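Local coordinates for protein alcohol dehydrogenase, zinc-containing (Thermotoga maritima, PDB 3IP1) that catalyses the NAD(+)-dependent oxidation of scyllo-inosose to 3-dehydro-scyllo-inosose, and probably serves in myo-inositol degradation, at residues A[211-222]-A[233-244]; A[280-291]-A[307-318]. All coordinates share one frame; numbering follows the deposited sequence.

Contact 1: A[211-222]-A[233-244]; sequences IRPGDNVVILGG and LKHAGASKVILS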
loop_
_atom_site.group_PDB
_atom_site.type_symbol
_atom_site.label_atom_id
_atom_site.label_comp_id
_atom_site.label_asym_id
_atom_site.label_seq_id
_atom_site.Cartn_x
_atom_site.Cartn_y
_atom_site.Cartn_z
ATOM N N ILE A 211 2.347 -11.549 3.358
ATOM C CA ILE A 211 3.740 -11.506 3.812
ATOM C C ILE A 211 4.657 -11.304 2.601
ATOM O O ILE A 211 4.224 -11.396 1.446
ATOM C CB ILE A 211 4.151 -12.802 4.596
ATOM C CG1 ILE A 211 3.871 -14.033 3.725
ATOM C CG2 ILE A 211 3.423 -12.866 5.959
ATOM C CD1 ILE A 211 4.437 -15.317 4.206
ATOM N N ARG A 212 5.918 -11.005 2.871
ATOM C CA ARG A 212 6.956 -11.186 1.877
ATOM C C ARG A 212 7.568 -12.583 2.060
ATOM O O ARG A 212 7.693 -13.058 3.190
ATOM C CB ARG A 212 8.011 -10.102 2.045
ATOM C CG ARG A 212 7.459 -8.725 1.771
ATOM C CD ARG A 212 8.561 -7.710 1.618
ATOM N NE ARG A 212 8.019 -6.412 1.255
ATOM C CZ ARG A 212 8.629 -5.254 1.511
ATOM N NH1 ARG A 212 9.825 -5.226 2.102
ATOM N NH2 ARG A 212 8.034 -4.120 1.166
ATOM N N PRO A 213 7.948 -13.249 0.954
ATOM C CA PRO A 213 8.596 -14.568 1.058
ATOM C C PRO A 213 9.830 -14.505 1.950
ATOM O O PRO A 213 10.639 -13.595 1.804
ATOM C CB PRO A 213 9.008 -14.872 -0.380
ATOM C CG PRO A 213 8.050 -14.072 -1.223
ATOM C CD PRO A 213 7.767 -12.819 -0.447
ATOM N N GLY A 214 9.947 -15.467 2.864
ATOM C CA GLY A 214 10.964 -15.465 3.914
ATOM C C GLY A 214 10.434 -15.089 5.303
ATOM O O GLY A 214 11.093 -15.349 6.304
ATOM N N ASP A 215 9.261 -14.460 5.370
ATOM C CA ASP A 215 8.658 -14.062 6.654
ATOM C C ASP A 215 8.187 -15.256 7.451
ATOM O O ASP A 215 7.914 -16.298 6.881
ATOM C CB ASP A 215 7.455 -13.136 6.433
ATOM C CG ASP A 215 7.862 -11.705 6.077
ATOM O OD1 ASP A 215 9.034 -11.310 6.283
ATOM O OD2 ASP A 215 6.996 -10.961 5.588
ATOM N N ASN A 216 8.098 -15.092 8.769
ATOM C CA ASN A 216 7.552 -16.117 9.662
ATOM C C ASN A 216 6.107 -15.776 9.991
ATOM O O ASN A 216 5.743 -14.584 10.084
ATOM C CB ASN A 216 8.333 -16.187 10.975
ATOM C CG ASN A 216 9.780 -16.598 10.785
ATOM O OD1 ASN A 216 10.100 -17.410 9.920
ATOM N ND2 ASN A 216 10.664 -16.044 11.613
ATOM N N VAL A 217 5.295 -16.812 10.170
ATOM C CA VAL A 217 3.908 -16.606 10.560
ATOM C C VAL A 217 3.543 -17.528 11.722
ATOM O O VAL A 217 4.076 -18.622 11.828
ATOM C CB VAL A 217 2.905 -16.808 9.370
ATOM C CG1 VAL A 217 3.247 -15.864 8.191
ATOM C CG2 VAL A 217 2.885 -18.245 8.917
ATOM N N VAL A 218 2.623 -17.065 12.573
ATOM C CA VAL A 218 2.112 -17.833 13.706
ATOM C C VAL A 218 0.588 -17.882 13.636
ATOM O O VAL A 218 -0.083 -16.849 13.598
ATOM C CB VAL A 218 2.563 -17.215 15.062
ATOM C CG1 VAL A 218 1.861 -17.887 16.240
ATOM C CG2 VAL A 218 4.103 -17.297 15.215
ATOM N N ILE A 219 0.041 -19.088 13.628
ATOM C CA ILE A 219 -1.416 -19.279 13.604
ATOM C C ILE A 219 -1.893 -19.908 14.917
ATOM O O ILE A 219 -1.435 -20.986 15.312
ATOM C CB ILE A 219 -1.865 -20.149 12.395
ATOM C CG1 ILE A 219 -1.518 -19.440 11.079
ATOM C CG2 ILE A 219 -3.349 -20.431 12.454
ATOM C CD1 ILE A 219 -1.132 -20.348 10.000
ATOM N N LEU A 220 -2.820 -19.230 15.574
ATOM C CA LEU A 220 -3.397 -19.713 16.816
ATOM C C LEU A 220 -4.773 -20.290 16.506
ATOM O O LEU A 220 -5.696 -19.551 16.151
ATOM C CB LEU A 220 -3.478 -18.570 17.840
ATOM C CG LEU A 220 -2.127 -17.966 18.275
ATOM C CD1 LEU A 220 -1.678 -16.759 17.402
ATOM C CD2 LEU A 220 -2.174 -17.558 19.744
ATOM N N GLY A 221 -4.902 -21.612 16.629
ATOM C CA GLY A 221 -6.177 -22.296 16.391
ATOM C C GLY A 221 -6.107 -23.098 15.117
ATOM O O GLY A 221 -5.824 -22.535 14.048
ATOM N N GLY A 222 -6.353 -24.408 15.226
ATOM C CA GLY A 222 -6.278 -25.334 14.090
ATOM C C GLY A 222 -7.605 -25.914 13.590
ATOM O O GLY A 222 -7.653 -27.058 13.109
ATOM N N LEU A 233 -0.339 -19.638 3.700
ATOM C CA LEU A 233 0.853 -18.907 4.086
ATOM C C LEU A 233 2.138 -19.668 3.775
ATOM O O LEU A 233 3.150 -19.046 3.475
ATOM C CB LEU A 233 0.764 -18.497 5.553
ATOM C CG LEU A 233 -0.273 -17.378 5.748
ATOM C CD1 LEU A 233 -0.600 -17.127 7.248
ATOM C CD2 LEU A 233 0.198 -16.083 5.037
ATOM N N LYS A 234 2.094 -21.008 3.813
ATOM C CA LYS A 234 3.207 -21.785 3.279
ATOM C C LYS A 234 3.339 -21.570 1.768
ATOM O O LYS A 234 4.417 -21.237 1.297
ATOM C CB LYS A 234 3.118 -23.276 3.618
ATOM C CG LYS A 234 4.455 -24.007 3.545
ATOM C CD LYS A 234 5.521 -23.356 4.438
ATOM C CE LYS A 234 6.908 -23.999 4.254
ATOM N NZ LYS A 234 7.924 -23.407 5.187
ATOM N N HIS A 235 2.242 -21.716 1.025
ATOM C CA HIS A 235 2.242 -21.419 -0.409
ATOM C C HIS A 235 2.679 -19.982 -0.714
ATOM O O HIS A 235 3.235 -19.730 -1.788
ATOM C CB HIS A 235 0.896 -21.766 -1.077
ATOM C CG HIS A 235 0.789 -23.212 -1.467
ATOM N ND1 HIS A 235 0.486 -24.210 -0.559
ATOM C CD2 HIS A 235 1.000 -23.837 -2.652
ATOM C CE1 HIS A 235 0.490 -25.383 -1.172
ATOM N NE2 HIS A 235 0.810 -25.185 -2.439
ATOM N N ALA A 236 2.470 -19.073 0.244
ATOM C CA ALA A 236 2.849 -17.665 0.098
ATOM C C ALA A 236 4.328 -17.400 0.371
ATOM O O ALA A 236 4.789 -16.255 0.250
ATOM C CB ALA A 236 2.005 -16.793 1.010
ATOM N N GLY A 237 5.055 -18.435 0.786
ATOM C CA GLY A 237 6.508 -18.334 0.955
ATOM C C GLY A 237 6.993 -18.089 2.373
ATOM O O GLY A 237 8.138 -17.659 2.577
ATOM N N ALA A 238 6.125 -18.339 3.352
ATOM C CA ALA A 238 6.517 -18.235 4.767
ATOM C C ALA A 238 7.656 -19.189 5.049
ATOM O O ALA A 238 7.549 -20.403 4.808
ATOM C CB ALA A 238 5.351 -18.529 5.693
ATOM N N SER A 239 8.744 -18.612 5.550
ATOM C CA SER A 239 9.933 -19.366 5.906
ATOM C C SER A 239 9.601 -20.404 6.988
ATOM O O SER A 239 9.903 -21.595 6.836
ATOM C CB SER A 239 11.031 -18.385 6.331
ATOM O OG SER A 239 11.987 -18.990 7.159
ATOM N N LYS A 240 8.930 -19.947 8.046
ATOM C CA LYS A 240 8.415 -20.823 9.096
ATOM C C LYS A 240 6.929 -20.569 9.382
ATOM O O LYS A 240 6.517 -19.429 9.648
ATOM C CB LYS A 240 9.214 -20.645 10.386
ATOM C CG LYS A 240 10.592 -21.292 10.339
ATOM C CD LYS A 240 11.525 -20.513 11.222
ATOM C CE LYS A 240 12.922 -21.133 11.211
ATOM N NZ LYS A 240 13.842 -20.205 11.917
ATOM N N VAL A 241 6.143 -21.645 9.313
ATOM C CA VAL A 241 4.730 -21.618 9.682
ATOM C C VAL A 241 4.572 -22.419 10.980
ATOM O O VAL A 241 4.858 -23.619 11.035
ATOM C CB VAL A 241 3.811 -22.180 8.560
ATOM C CG1 VAL A 241 2.359 -22.198 8.998
ATOM C CG2 VAL A 241 3.983 -21.395 7.254
ATOM N N ILE A 242 4.128 -21.714 12.018
ATOM C CA ILE A 242 3.937 -22.264 13.354
ATOM C C ILE A 242 2.465 -22.184 13.738
ATOM O O ILE A 242 1.853 -21.091 13.708
ATOM C CB ILE A 242 4.785 -21.496 14.380
ATOM C CG1 ILE A 242 6.262 -21.574 13.989
ATOM C CG2 ILE A 242 4.562 -22.040 15.802
ATOM C CD1 ILE A 242 7.104 -20.494 14.643
ATOM N N LEU A 243 1.895 -23.346 14.063
ATOM C CA LEU A 243 0.503 -23.434 14.500
ATOM C C LEU A 243 0.376 -23.897 15.958
ATOM O O LEU A 243 1.021 -24.863 16.377
ATOM C CB LEU A 243 -0.332 -24.305 13.545
ATOM C CG LEU A 243 -1.812 -24.409 13.952
ATOM C CD1 LEU A 243 -2.783 -24.030 12.826
ATOM C CD2 LEU A 243 -2.093 -25.802 14.469
ATOM N N SER A 244 -0.441 -23.177 16.726
ATOM C CA SER A 244 -0.711 -23.532 18.114
ATOM C C SER A 244 -2.145 -24.054 18.237
ATOM O O SER A 244 -3.096 -23.337 17.909
ATOM C CB SER A 244 -0.494 -22.331 19.032
ATOM O OG SER A 244 -0.718 -22.698 20.389
HETATM O O HOH W 1 4.341 -13.841 -0.314
HETATM O O HOH W 2 13.309 -17.124 11.923
#
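Val217 and Val241 project alongside each other from neighbouring parallel strands, 216-220 and 240-244, which helix 224-235 links into the opening beta-alpha-beta unit of a Rossmann fold. The strand axes run 16° apart. Val217 N donates to Lys240 O at 2.9 Å, and Val217 O takes Ile242 N; the ladder continues through Ile219 and Ser244 until Gly221 N meets Ser244 O. Ahead of the strands, Gly214 N, within a type II turn, reaches Gly237 O at 2.9 Å. Gly237 closes the helix in a Schellman motif, and the positive phi of both Gly214 and Gly237 suits glycine.

The apolar contacts gather beneath helix 224-235. With CG1 of Val217 anti to the carbonyl carbon (chi1 -57°), CG2 is turned onto Val241 CG2 at 3.7 Å and also meets Leu233 CB and Ala238 CB. Further along, Ile219 splits its branches: CD1 crosses to Val241 CG1, while CG2 rests 3.7 Å from Leu243 CD1. Ile211 CD1 closes the other end against Ala238 CB. On the opposite side of the sheet, Val218 and Ile242 pack on helix 270-277.

The polar side chains lie toward the start of the strands. Asp215 OD1 forms a salt bridge with Arg352 of the second subunit. Asn216 and Lys240 run alongside each other; Asn216 ND2 bonds to Gly282 O, and Lys240 NZ to Tyr277 O. A water bridges the two groups, accepting from Asn216 ND2 at 2.9 Å and from Lys240 NZ at 3.1 Å.

Contact 2: A[280-291]-A[307-318]; sequences GLGAKLFLEATG and ARGINATVAIVA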
loop_
_atom_site.group_PDB
_atom_site.type_symbol
_atom_site.label_atom_id
_atom_site.label_comp_id
_atom_site.label_asym_id
_atom_site.label_seq_id
_atom_site.Cartn_x
_atom_site.Cartn_y
_atom_site.Cartn_z
ATOM N N GLY A 280 14.374 -15.998 17.791
ATOM C CA GLY A 280 14.253 -14.674 18.396
ATOM C C GLY A 280 13.676 -13.606 17.475
ATOM O O GLY A 280 13.468 -12.466 17.893
ATOM N N LEU A 281 13.415 -13.967 16.222
ATOM C CA LEU A 281 12.855 -13.008 15.258
ATOM C C LEU A 281 11.357 -12.744 15.424
ATOM O O LEU A 281 10.874 -11.641 15.127
ATOM C CB LEU A 281 13.159 -13.439 13.814
ATOM C CG LEU A 281 13.146 -12.292 12.790
ATOM C CD1 LEU A 281 14.281 -11.274 13.081
ATOM C CD2 LEU A 281 13.209 -12.807 11.358
ATOM N N GLY A 282 10.625 -13.754 15.894
ATOM C CA GLY A 282 9.179 -13.671 15.963
ATOM C C GLY A 282 8.536 -13.836 14.601
ATOM O O GLY A 282 9.065 -14.549 13.742
ATOM N N ALA A 283 7.400 -13.164 14.393
ATOM C CA ALA A 283 6.624 -13.316 13.142
ATOM C C ALA A 283 6.117 -11.996 12.575
ATOM O O ALA A 283 5.910 -11.030 13.313
ATOM C CB ALA A 283 5.459 -14.288 13.344
ATOM N N LYS A 284 5.934 -11.957 11.257
ATOM C CA LYS A 284 5.329 -10.797 10.581
ATOM C C LYS A 284 3.804 -10.794 10.751
ATOM O O LYS A 284 3.171 -9.733 10.756
ATOM C CB LYS A 284 5.742 -10.778 9.093
ATOM C CG LYS A 284 5.072 -9.744 8.194
ATOM C CD LYS A 284 5.493 -8.288 8.508
ATOM C CE LYS A 284 4.454 -7.269 7.885
ATOM N NZ LYS A 284 3.050 -7.406 8.527
ATOM N N LEU A 285 3.210 -11.976 10.906
ATOM C CA LEU A 285 1.764 -12.087 11.002
ATOM C C LEU A 285 1.316 -13.146 12.015
ATOM O O LEU A 285 1.817 -14.271 12.022
ATOM C CB LEU A 285 1.173 -12.393 9.609
ATOM C CG LEU A 285 -0.347 -12.637 9.506
ATOM C CD1 LEU A 285 -1.163 -11.338 9.658
ATOM C CD2 LEU A 285 -0.691 -13.313 8.188
ATOM N N PHE A 286 0.360 -12.768 12.852
ATOM C CA PHE A 286 -0.307 -13.686 13.761
ATOM C C PHE A 286 -1.779 -13.765 13.360
ATOM O O PHE A 286 -2.415 -12.747 13.113
ATOM C CB PHE A 286 -0.205 -13.210 15.216
ATOM C CG PHE A 286 1.210 -13.099 15.744
ATOM C CD1 PHE A 286 2.006 -12.014 15.404
ATOM C CD2 PHE A 286 1.719 -14.075 16.618
ATOM C CE1 PHE A 286 3.326 -11.896 15.907
ATOM C CE2 PHE A 286 3.023 -13.986 17.133
ATOM C CZ PHE A 286 3.833 -12.900 16.786
ATOM N N LEU A 287 -2.315 -14.981 13.283
ATOM C CA LEU A 287 -3.727 -15.157 12.985
ATOM C C LEU A 287 -4.386 -15.669 14.242
ATOM O O LEU A 287 -4.062 -16.766 14.729
ATOM C CB LEU A 287 -3.957 -16.136 11.833
ATOM C CG LEU A 287 -5.435 -16.334 11.453
ATOM C CD1 LEU A 287 -6.058 -15.018 10.870
ATOM C CD2 LEU A 287 -5.645 -17.490 10.496
ATOM N N GLU A 288 -5.300 -14.864 14.773
ATOM C CA GLU A 288 -6.048 -15.234 15.953
ATOM C C GLU A 288 -7.314 -15.938 15.481
ATOM O O GLU A 288 -8.292 -15.283 15.128
ATOM C CB GLU A 288 -6.414 -13.984 16.767
ATOM C CG GLU A 288 -6.710 -14.259 18.249
ATOM C CD GLU A 288 -7.688 -15.411 18.471
ATOM O OE1 GLU A 288 -8.920 -15.200 18.462
ATOM O OE2 GLU A 288 -7.210 -16.542 18.644
ATOM N N ALA A 289 -7.266 -17.269 15.457
ATOM C CA ALA A 289 -8.387 -18.084 15.003
ATOM C C ALA A 289 -8.889 -19.032 16.097
ATOM O O ALA A 289 -9.436 -20.079 15.778
ATOM C CB ALA A 289 -7.987 -18.878 13.756
ATOM N N THR A 290 -8.694 -18.666 17.370
ATOM C CA THR A 290 -9.126 -19.500 18.507
ATOM C C THR A 290 -10.529 -19.163 18.991
ATOM O O THR A 290 -11.232 -20.027 19.476
ATOM C CB THR A 290 -8.214 -19.377 19.762
ATOM O OG1 THR A 290 -8.333 -18.061 20.309
ATOM C CG2 THR A 290 -6.733 -19.712 19.465
ATOM N N GLY A 291 -10.917 -17.901 18.909
ATOM C CA GLY A 291 -12.160 -17.485 19.521
ATOM C C GLY A 291 -11.975 -17.161 20.998
ATOM O O GLY A 291 -12.903 -16.701 21.644
ATOM N N ALA A 307 10.324 -10.337 20.565
ATOM C CA ALA A 307 10.871 -10.547 19.214
ATOM C C ALA A 307 11.701 -9.374 18.702
ATOM O O ALA A 307 11.453 -8.216 19.030
ATOM C CB ALA A 307 9.745 -10.843 18.217
ATOM N N ARG A 308 12.671 -9.685 17.857
ATOM C CA ARG A 308 13.489 -8.652 17.250
ATOM C C ARG A 308 12.866 -8.081 15.976
ATOM O O ARG A 308 13.153 -6.937 15.591
ATOM C CB ARG A 308 14.871 -9.211 16.978
ATOM C CG ARG A 308 15.505 -9.753 18.249
ATOM C CD ARG A 308 16.971 -10.001 18.072
ATOM N NE ARG A 308 17.674 -8.781 17.687
ATOM C CZ ARG A 308 18.975 -8.733 17.434
ATOM N NH1 ARG A 308 19.710 -9.833 17.535
ATOM N NH2 ARG A 308 19.539 -7.592 17.079
ATOM N N GLY A 309 12.016 -8.874 15.327
ATOM C CA GLY A 309 11.262 -8.417 14.152
ATOM C C GLY A 309 10.328 -7.287 14.552
ATOM O O GLY A 309 9.961 -7.147 15.713
ATOM N N ILE A 310 9.971 -6.450 13.594
ATOM C CA ILE A 310 8.993 -5.399 13.847
ATOM C C ILE A 310 7.929 -5.502 12.771
ATOM O O ILE A 310 7.982 -6.415 11.950
ATOM C CB ILE A 310 9.628 -3.988 13.873
ATOM C CG1 ILE A 310 10.436 -3.723 12.597
ATOM C CG2 ILE A 310 10.480 -3.807 15.127
ATOM C CD1 ILE A 310 10.828 -2.233 12.429
ATOM N N ASN A 311 6.959 -4.591 12.788
ATOM C CA ASN A 311 5.896 -4.591 11.781
ATOM C C ASN A 311 4.975 -5.829 11.803
ATOM O O ASN A 311 4.387 -6.170 10.787
ATOM C CB ASN A 311 6.494 -4.358 10.377
ATOM C CG ASN A 311 7.071 -2.967 10.231
ATOM O OD1 ASN A 311 6.399 -1.967 10.523
ATOM N ND2 ASN A 311 8.321 -2.884 9.792
ATOM N N ALA A 312 4.852 -6.490 12.961
ATOM C CA ALA A 312 3.916 -7.615 13.091
ATOM C C ALA A 312 2.494 -7.124 12.926
ATOM O O ALA A 312 2.154 -6.021 13.347
ATOM C CB ALA A 312 4.062 -8.318 14.434
ATOM N N THR A 313 1.678 -7.954 12.300
ATOM C CA THR A 313 0.255 -7.726 12.207
ATOM C C THR A 313 -0.485 -8.838 12.959
ATOM O O THR A 313 -0.177 -10.027 12.783
ATOM C CB THR A 313 -0.190 -7.681 10.726
ATOM O OG1 THR A 313 0.375 -6.522 10.113
ATOM C CG2 THR A 313 -1.721 -7.618 10.611
ATOM N N VAL A 314 -1.443 -8.470 13.809
ATOM C CA VAL A 314 -2.324 -9.481 14.373
ATOM C C VAL A 314 -3.667 -9.370 13.678
ATOM O O VAL A 314 -4.329 -8.345 13.749
ATOM C CB VAL A 314 -2.525 -9.378 15.883
ATOM C CG1 VAL A 314 -3.283 -10.624 16.390
ATOM C CG2 VAL A 314 -1.220 -9.258 16.586
ATOM N N ALA A 315 -4.039 -10.434 12.976
ATOM C CA ALA A 315 -5.321 -10.462 12.285
ATOM C C ALA A 315 -6.289 -11.289 13.133
ATOM O O ALA A 315 -5.971 -12.428 13.516
ATOM C CB ALA A 315 -5.152 -11.056 10.881
ATOM N N ILE A 316 -7.448 -10.704 13.446
ATOM C CA ILE A 316 -8.471 -11.375 14.260
ATOM C C ILE A 316 -9.616 -11.851 13.376
ATOM O O ILE A 316 -10.321 -11.045 12.784
ATOM C CB ILE A 316 -9.009 -10.454 15.383
ATOM C CG1 ILE A 316 -7.866 -10.029 16.314
ATOM C CG2 ILE A 316 -10.094 -11.188 16.220
ATOM C CD1 ILE A 316 -8.125 -8.712 17.079
ATOM N N VAL A 317 -9.780 -13.166 13.288
ATOM C CA VAL A 317 -10.736 -13.776 12.363
ATOM C C VAL A 317 -11.862 -14.523 13.089
ATOM O O VAL A 317 -12.991 -14.604 12.590
ATOM C CB VAL A 317 -10.027 -14.698 11.310
ATOM C CG1 VAL A 317 -9.486 -15.934 11.933
ATOM C CG2 VAL A 317 -10.972 -15.051 10.157
ATOM N N ALA A 318 -11.560 -15.059 14.271
ATOM C CA ALA A 318 -12.566 -15.814 14.994
ATOM C C ALA A 318 -13.487 -14.851 15.731
ATOM O O ALA A 318 -13.078 -13.755 16.105
ATOM C CB ALA A 318 -11.924 -16.807 15.933
HETATM O O HOH W 3 8.196 -9.234 12.804
#
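Lys284 leaves its backbone with CG anti to N (chi1 173°), then bends at chi2 and chi4, which curls the chain back until NZ meets Asn311 O at 2.9 Å, almost in line with the carbonyl bond (171°). The same NZ stands 3.2 Å from Thr313 OG1, a hydroxyl already bonded to Gln337. With an alanine here, Asn311 O would probably lose its lysine donor and a gap would open beside Thr313. Phe286 instead has CG anti to the carbonyl carbon (chi1 -61°), directing the ring edge at Thr313 O and at Ala312 CB, the latter 3.9 Å from CE1. Ala283 CB lies over one ring face, toward the rim, and Val303 and Ile304 of helix 293-306 also touch the ring.

That helix connects parallel strands 285-288 and 313-316 as a beta-alpha-beta unit in the second half of the Rossmann fold. Between them Phe286 N bonds to Thr313 O, Ala315 N to Phe286 O and Glu288 N to Ala315 O. On the side facing helix 194-207, Leu287 CD1 packs 3.7 Å from Val317 CG1; Val317 in turn neighbours Ile225, a residue that probably binds NAD(+).

At the end of strand 285-288, Glu288 bends its carboxylate over the loop that follows. Its OE2 accepts from Thr290 N at 2.9 Å and from Thr290 OG1, the two donors arriving from opposite faces of the carboxylate plane.

Contact 1 comes first in the chain and is complete before contact 2 begins; their centres lie 10 Å apart in one six-stranded parallel sheet. Strands 216-220 and 285-288 are the adjoining pair in its middle, joined at one end by a probable hydrogen bond from Ala289 N to Leu220 O (2.9 Å) and at the other by one from Lys284 N to Asn216 O. From there contact 1 builds outward to 240-244 and contact 2 to 313-316, as in the classic Rossmann order. Because the order of connection reverses between these two strands, Gly221 and Thr290 lie together where they end, consistent with an NAD(+) site there, near Ile225 and Glu245.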